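Local coordinates for protein alpha-rhamnosidase (Dictyoglomus thermophilum, PDB 6I60) that probably hydrolyses terminal non-reducing alpha-L-rhamnose residues in alpha-L-rhamnosides, as a bacterial alpha-L-rhamnosidase, at residues 141-153 / 325-338. Numbering follows the deposited sequence.
Sequences NEENWKAKWITKK and ENAILAEPPGGKLY
A short antiparallel beta ladder between strands 150-151 and 325-329, in a beta-sandwich region of the rhamnosidase, pairs Thr151 with Ile328 and Ile150 with Leu329. Thr151 and Ile328 form the hydrogen-bonded pair: Ile328 N reaches Thr151 O at 2.7 Å in a nearly straight bond, and Thr151 N returns one to Ile328 O. Ala330 N also bonds Trp149 O (2.8 Å). Beyond the ladder the indole of Trp149 lies against a Pro-Pro step. Pro333 CD sits over the six-membered ring, 3.7 Å from its centroid, while Pro332 CA lies over the five-membered ring on the same face, both as CH-pi contacts. A chi1 of -69°, with CG anti to the carbonyl carbon, turns the indole onto the two prolines, and its CZ2 meets Leu337 CD2 at 3.7 Å; the same methyl lies over a face of Trp145. Replacing the Trp149 indole by an alanine is likely to leave Pro332 and Pro333 without the ring face they lie over and to open a gap beside Leu337 CD2. At the far end, Lys152 NZ comes to Glu325 OE2 from above the carboxylate plane, a 2.9 Å salt bridge, and Lys152 also makes a cation-pi contact with Tyr291. Strand 264-273 packs alongside, Ile266 against Trp149 and Leu265 against Ile150. Strand 150-151 is thus a short antiparallel partner of strand 325-329, which also pairs with strand 288-298, and the Trp149 indole packs on the Pro-Pro segment leading to strand 336-338, an edge strand of the neighbouring sheet.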
loop_
_atom_site.group_PDB
_atom_site.type_symbol
_atom_site.label_atom_id
_atom_site.label_comp_id
_atom_site.label_asym_id
_atom_site.label_seq_id
_atom_site.Cartn_x
_atom_site.Cartn_y
_atom_site.Cartn_z
ATOM N N ASN A 141 -22.182 -10.464 3.391
ATOM C CA ASN A 141 -22.645 -10.512 2.046
ATOM C C ASN A 141 -24.087 -10.029 1.903
ATOM O O ASN A 141 -24.946 -10.801 1.517
ATOM C CB ASN A 141 -22.457 -11.931 1.451
ATOM C CG ASN A 141 -21.058 -12.520 1.698
ATOM O OD1 ASN A 141 -20.525 -12.488 2.802
ATOM N ND2 ASN A 141 -20.483 -13.097 0.654
ATOM N N GLU A 142 -24.329 -8.776 2.270
ATOM C CA GLU A 142 -25.613 -8.133 2.089
ATOM C C GLU A 142 -26.807 -8.955 2.549
ATOM O O GLU A 142 -27.848 -8.994 1.887
ATOM C CB GLU A 142 -25.726 -7.819 0.607
ATOM C CG GLU A 142 -26.818 -6.869 0.200
ATOM C CD GLU A 142 -26.753 -6.605 -1.275
ATOM O OE1 GLU A 142 -25.684 -6.197 -1.739
ATOM O OE2 GLU A 142 -27.750 -6.840 -1.975
ATOM N N GLU A 143 -26.645 -9.595 3.701
ATOM C CA GLU A 143 -27.650 -10.494 4.273
ATOM C C GLU A 143 -28.865 -9.681 4.711
ATOM O O GLU A 143 -29.045 -9.349 5.886
ATOM C CB GLU A 143 -27.060 -11.283 5.435
ATOM C CG GLU A 143 -26.936 -12.774 5.173
ATOM C CD GLU A 143 -28.215 -13.534 5.478
ATOM O OE1 GLU A 143 -28.147 -14.772 5.621
ATOM O OE2 GLU A 143 -29.287 -12.897 5.573
ATOM N N ASN A 144 -29.722 -9.373 3.732
ATOM C CA ASN A 144 -30.951 -8.620 3.958
ATOM C C ASN A 144 -30.658 -7.317 4.693
ATOM O O ASN A 144 -30.845 -7.228 5.911
ATOM C CB ASN A 144 -31.964 -9.467 4.737
ATOM C CG ASN A 144 -33.334 -8.817 4.818
ATOM O OD1 ASN A 144 -33.810 -8.480 5.901
ATOM N ND2 ASN A 144 -33.976 -8.642 3.667
ATOM N N TRP A 145 -30.201 -6.301 3.955
ATOM C CA TRP A 145 -29.731 -5.074 4.587
ATOM C C TRP A 145 -30.856 -4.260 5.213
ATOM O O TRP A 145 -30.581 -3.434 6.091
ATOM C CB TRP A 145 -28.972 -4.220 3.572
ATOM C CG TRP A 145 -27.485 -4.304 3.728
ATOM C CD1 TRP A 145 -26.686 -5.356 3.388
ATOM C CD2 TRP A 145 -26.618 -3.301 4.272
ATOM N NE1 TRP A 145 -25.374 -5.071 3.684
ATOM C CE2 TRP A 145 -25.306 -3.814 4.227
ATOM C CE3 TRP A 145 -26.824 -2.018 4.790
ATOM C CZ2 TRP A 145 -24.205 -3.090 4.681
ATOM C CZ3 TRP A 145 -25.729 -1.302 5.240
ATOM C CH2 TRP A 145 -24.437 -1.840 5.183
ATOM N N LYS A 146 -32.103 -4.455 4.776
ATOM C CA LYS A 146 -33.267 -3.773 5.342
ATOM C C LYS A 146 -33.175 -2.254 5.214
ATOM O O LYS A 146 -34.131 -1.608 4.775
ATOM C CB LYS A 146 -33.463 -4.171 6.810
ATOM C CG LYS A 146 -34.239 -5.467 6.991
ATOM C CD LYS A 146 -34.546 -5.753 8.452
ATOM C CE LYS A 146 -35.301 -7.068 8.600
ATOM N NZ LYS A 146 -35.355 -7.549 10.009
ATOM N N ALA A 147 -32.041 -1.677 5.610
ATOM C CA ALA A 147 -31.812 -0.252 5.423
ATOM C C ALA A 147 -31.751 0.090 3.939
ATOM O O ALA A 147 -31.276 -0.695 3.114
ATOM C CB ALA A 147 -30.516 0.175 6.112
ATOM N N LYS A 148 -32.237 1.279 3.603
ATOM C CA LYS A 148 -32.268 1.751 2.230
ATOM C C LYS A 148 -31.395 2.992 2.089
ATOM O O LYS A 148 -31.063 3.661 3.071
ATOM C CB LYS A 148 -33.705 2.058 1.779
ATOM C CG LYS A 148 -34.756 1.123 2.369
ATOM C CD LYS A 148 -35.514 0.371 1.281
ATOM C CE LYS A 148 -36.522 -0.606 1.875
ATOM N NZ LYS A 148 -35.889 -1.897 2.273
ATOM N N TRP A 149 -31.021 3.287 0.847
ATOM C CA TRP A 149 -30.200 4.453 0.554
ATOM C C TRP A 149 -31.045 5.720 0.630
ATOM O O TRP A 149 -32.121 5.795 0.029
ATOM C CB TRP A 149 -29.559 4.317 -0.827
ATOM C CG TRP A 149 -28.506 3.247 -0.913
ATOM C CD1 TRP A 149 -28.705 1.918 -1.153
ATOM C CD2 TRP A 149 -27.092 3.420 -0.765
ATOM N NE1 TRP A 149 -27.502 1.252 -1.161
ATOM C CE2 TRP A 149 -26.496 2.151 -0.924
ATOM C CE3 TRP A 149 -26.270 4.523 -0.510
ATOM C CZ2 TRP A 149 -25.117 1.957 -0.841
ATOM C CZ3 TRP A 149 -24.902 4.327 -0.425
ATOM C CH2 TRP A 149 -24.340 3.054 -0.591
ATOM N N ILE A 150 -30.556 6.716 1.367
ATOM C CA ILE A 150 -31.279 7.961 1.583
ATOM C C ILE A 150 -30.462 9.118 1.019
ATOM O O ILE A 150 -29.238 9.042 0.886
ATOM C CB ILE A 150 -31.595 8.195 3.073
ATOM C CG1 ILE A 150 -30.327 8.038 3.910
ATOM C CG2 ILE A 150 -32.660 7.225 3.547
ATOM C CD1 ILE A 150 -30.448 8.602 5.299
ATOM N N THR A 151 -31.162 10.200 0.675
ATOM C CA THR A 151 -30.532 11.367 0.068
ATOM C C THR A 151 -31.421 12.585 0.256
ATOM O O THR A 151 -32.615 12.472 0.539
ATOM C CB THR A 151 -30.274 11.163 -1.430
ATOM O OG1 THR A 151 -29.924 9.802 -1.682
ATOM C CG2 THR A 151 -29.146 12.045 -1.907
ATOM N N LYS A 152 -30.813 13.758 0.091
ATOM C CA LYS A 152 -31.577 14.972 -0.129
ATOM C C LYS A 152 -32.174 14.962 -1.533
ATOM O O LYS A 152 -31.756 14.202 -2.412
ATOM C CB LYS A 152 -30.696 16.207 0.052
ATOM C CG LYS A 152 -30.457 16.590 1.494
ATOM C CD LYS A 152 -29.563 17.812 1.613
ATOM C CE LYS A 152 -30.131 18.993 0.848
ATOM N NZ LYS A 152 -30.981 19.851 1.717
ATOM N N LYS A 153 -33.165 15.824 -1.738
ATOM C CA LYS A 153 -33.817 15.947 -3.035
ATOM C C LYS A 153 -33.328 17.147 -3.835
ATOM O O LYS A 153 -33.230 17.061 -5.064
ATOM C CB LYS A 153 -35.338 16.029 -2.847
ATOM C CG LYS A 153 -36.120 16.525 -4.056
ATOM C CD LYS A 153 -37.609 16.643 -3.746
ATOM C CE LYS A 153 -37.856 17.012 -2.288
ATOM N NZ LYS A 153 -39.303 16.997 -1.939
ATOM N N GLU A 325 -36.042 19.284 6.199
ATOM C CA GLU A 325 -36.691 18.486 5.171
ATOM C C GLU A 325 -36.361 17.012 5.369
ATOM O O GLU A 325 -35.311 16.655 5.909
ATOM C CB GLU A 325 -36.259 18.942 3.776
ATOM C CG GLU A 325 -34.753 19.048 3.583
ATOM C CD GLU A 325 -34.330 18.838 2.140
ATOM O OE1 GLU A 325 -34.498 17.711 1.626
ATOM O OE2 GLU A 325 -33.826 19.799 1.517
ATOM N N ASN A 326 -37.276 16.153 4.935
ATOM C CA ASN A 326 -37.078 14.720 5.068
ATOM C C ASN A 326 -36.230 14.187 3.919
ATOM O O ASN A 326 -36.225 14.736 2.814
ATOM C CB ASN A 326 -38.423 13.992 5.109
ATOM C CG ASN A 326 -39.136 14.152 6.442
ATOM O OD1 ASN A 326 -39.430 15.267 6.874
ATOM N ND2 ASN A 326 -39.421 13.033 7.098
ATOM N N ALA A 327 -35.502 13.109 4.193
ATOM C CA ALA A 327 -34.700 12.467 3.165
ATOM C C ALA A 327 -35.588 11.667 2.216
ATOM O O ALA A 327 -36.707 11.270 2.552
ATOM C CB ALA A 327 -33.644 11.555 3.791
ATOM N N ILE A 328 -35.071 11.434 1.010
ATOM C CA ILE A 328 -35.771 10.667 -0.009
ATOM C C ILE A 328 -34.944 9.430 -0.346
ATOM O O ILE A 328 -33.770 9.321 0.008
ATOM C CB ILE A 328 -36.057 11.498 -1.275
ATOM C CG1 ILE A 328 -34.810 11.584 -2.155
ATOM C CG2 ILE A 328 -36.541 12.890 -0.902
ATOM C CD1 ILE A 328 -35.050 12.276 -3.476
ATOM N N LEU A 329 -35.581 8.489 -1.037
ATOM C CA LEU A 329 -34.899 7.271 -1.449
ATOM C C LEU A 329 -33.872 7.575 -2.532
ATOM O O LEU A 329 -34.080 8.443 -3.383
ATOM C CB LEU A 329 -35.900 6.238 -1.966
ATOM C CG LEU A 329 -36.806 5.534 -0.955
ATOM C CD1 LEU A 329 -36.064 5.246 0.343
ATOM C CD2 LEU A 329 -38.055 6.357 -0.700
ATOM N N ALA A 330 -32.761 6.849 -2.498
ATOM C CA ALA A 330 -31.707 6.981 -3.490
ATOM C C ALA A 330 -31.691 5.766 -4.404
ATOM O O ALA A 330 -32.003 4.648 -3.987
ATOM C CB ALA A 330 -30.336 7.123 -2.833
ATOM N N GLU A 331 -31.321 5.993 -5.650
ATOM C CA GLU A 331 -30.973 4.879 -6.510
ATOM C C GLU A 331 -29.667 4.288 -5.994
ATOM O O GLU A 331 -28.685 5.027 -5.847
ATOM C CB GLU A 331 -30.836 5.335 -7.957
ATOM C CG GLU A 331 -32.137 5.308 -8.734
ATOM C CD GLU A 331 -31.939 4.900 -10.179
ATOM O OE1 GLU A 331 -31.425 3.786 -10.415
ATOM O OE2 GLU A 331 -32.298 5.691 -11.077
ATOM N N PRO A 332 -29.614 2.996 -5.680
ATOM C CA PRO A 332 -28.372 2.406 -5.160
ATOM C C PRO A 332 -27.227 2.592 -6.138
ATOM O O PRO A 332 -27.451 2.745 -7.348
ATOM C CB PRO A 332 -28.727 0.918 -4.987
ATOM C CG PRO A 332 -29.973 0.711 -5.800
ATOM C CD PRO A 332 -30.703 2.012 -5.769
ATOM N N PRO A 333 -25.981 2.597 -5.653
ATOM C CA PRO A 333 -24.838 2.787 -6.562
ATOM C C PRO A 333 -24.636 1.637 -7.534
ATOM O O PRO A 333 -23.863 1.789 -8.489
ATOM C CB PRO A 333 -23.639 2.919 -5.608
ATOM C CG PRO A 333 -24.223 3.059 -4.228
ATOM C CD PRO A 333 -25.556 2.400 -4.259
ATOM N N GLY A 334 -25.305 0.503 -7.324
ATOM C CA GLY A 334 -25.203 -0.640 -8.201
ATOM C C GLY A 334 -24.220 -1.695 -7.751
ATOM O O GLY A 334 -24.258 -2.817 -8.272
ATOM N N GLY A 335 -23.349 -1.377 -6.800
ATOM C CA GLY A 335 -22.326 -2.306 -6.374
ATOM C C GLY A 335 -22.732 -3.116 -5.157
ATOM O O GLY A 335 -23.510 -2.670 -4.318
ATOM N N LYS A 336 -22.192 -4.329 -5.080
ATOM C CA LYS A 336 -22.412 -5.170 -3.912
ATOM C C LYS A 336 -21.690 -4.584 -2.708
ATOM O O LYS A 336 -20.532 -4.164 -2.799
ATOM C CB LYS A 336 -21.929 -6.596 -4.180
ATOM C CG LYS A 336 -22.452 -7.200 -5.475
ATOM C CD LYS A 336 -23.822 -7.830 -5.283
ATOM C CE LYS A 336 -24.745 -7.504 -6.446
ATOM N NZ LYS A 336 -25.143 -6.069 -6.454
ATOM N N LEU A 337 -22.380 -4.552 -1.572
ATOM C CA LEU A 337 -21.851 -3.937 -0.361
ATOM C C LEU A 337 -21.074 -4.987 0.425
ATOM O O LEU A 337 -21.661 -5.919 0.984
ATOM C CB LEU A 337 -22.976 -3.324 0.467
ATOM C CG LEU A 337 -23.506 -2.001 -0.098
ATOM C CD1 LEU A 337 -24.659 -2.234 -1.067
ATOM C CD2 LEU A 337 -23.921 -1.049 1.013
ATOM N N TYR A 338 -19.753 -4.832 0.463
ATOM C CA TYR A 338 -18.838 -5.768 1.098
ATOM C C TYR A 338 -18.068 -5.060 2.206
ATOM O O TYR A 338 -18.039 -3.830 2.288
ATOM C CB TYR A 338 -17.870 -6.360 0.065
ATOM C CG TYR A 338 -17.265 -7.692 0.447
ATOM C CD1 TYR A 338 -18.049 -8.834 0.541
ATOM C CD2 TYR A 338 -15.903 -7.810 0.694
ATOM C CE1 TYR A 338 -17.496 -10.056 0.881
ATOM C CE2 TYR A 338 -15.339 -9.027 1.034
ATOM C CZ TYR A 338 -16.140 -10.146 1.125
ATOM O OH TYR A 338 -15.586 -11.357 1.464
#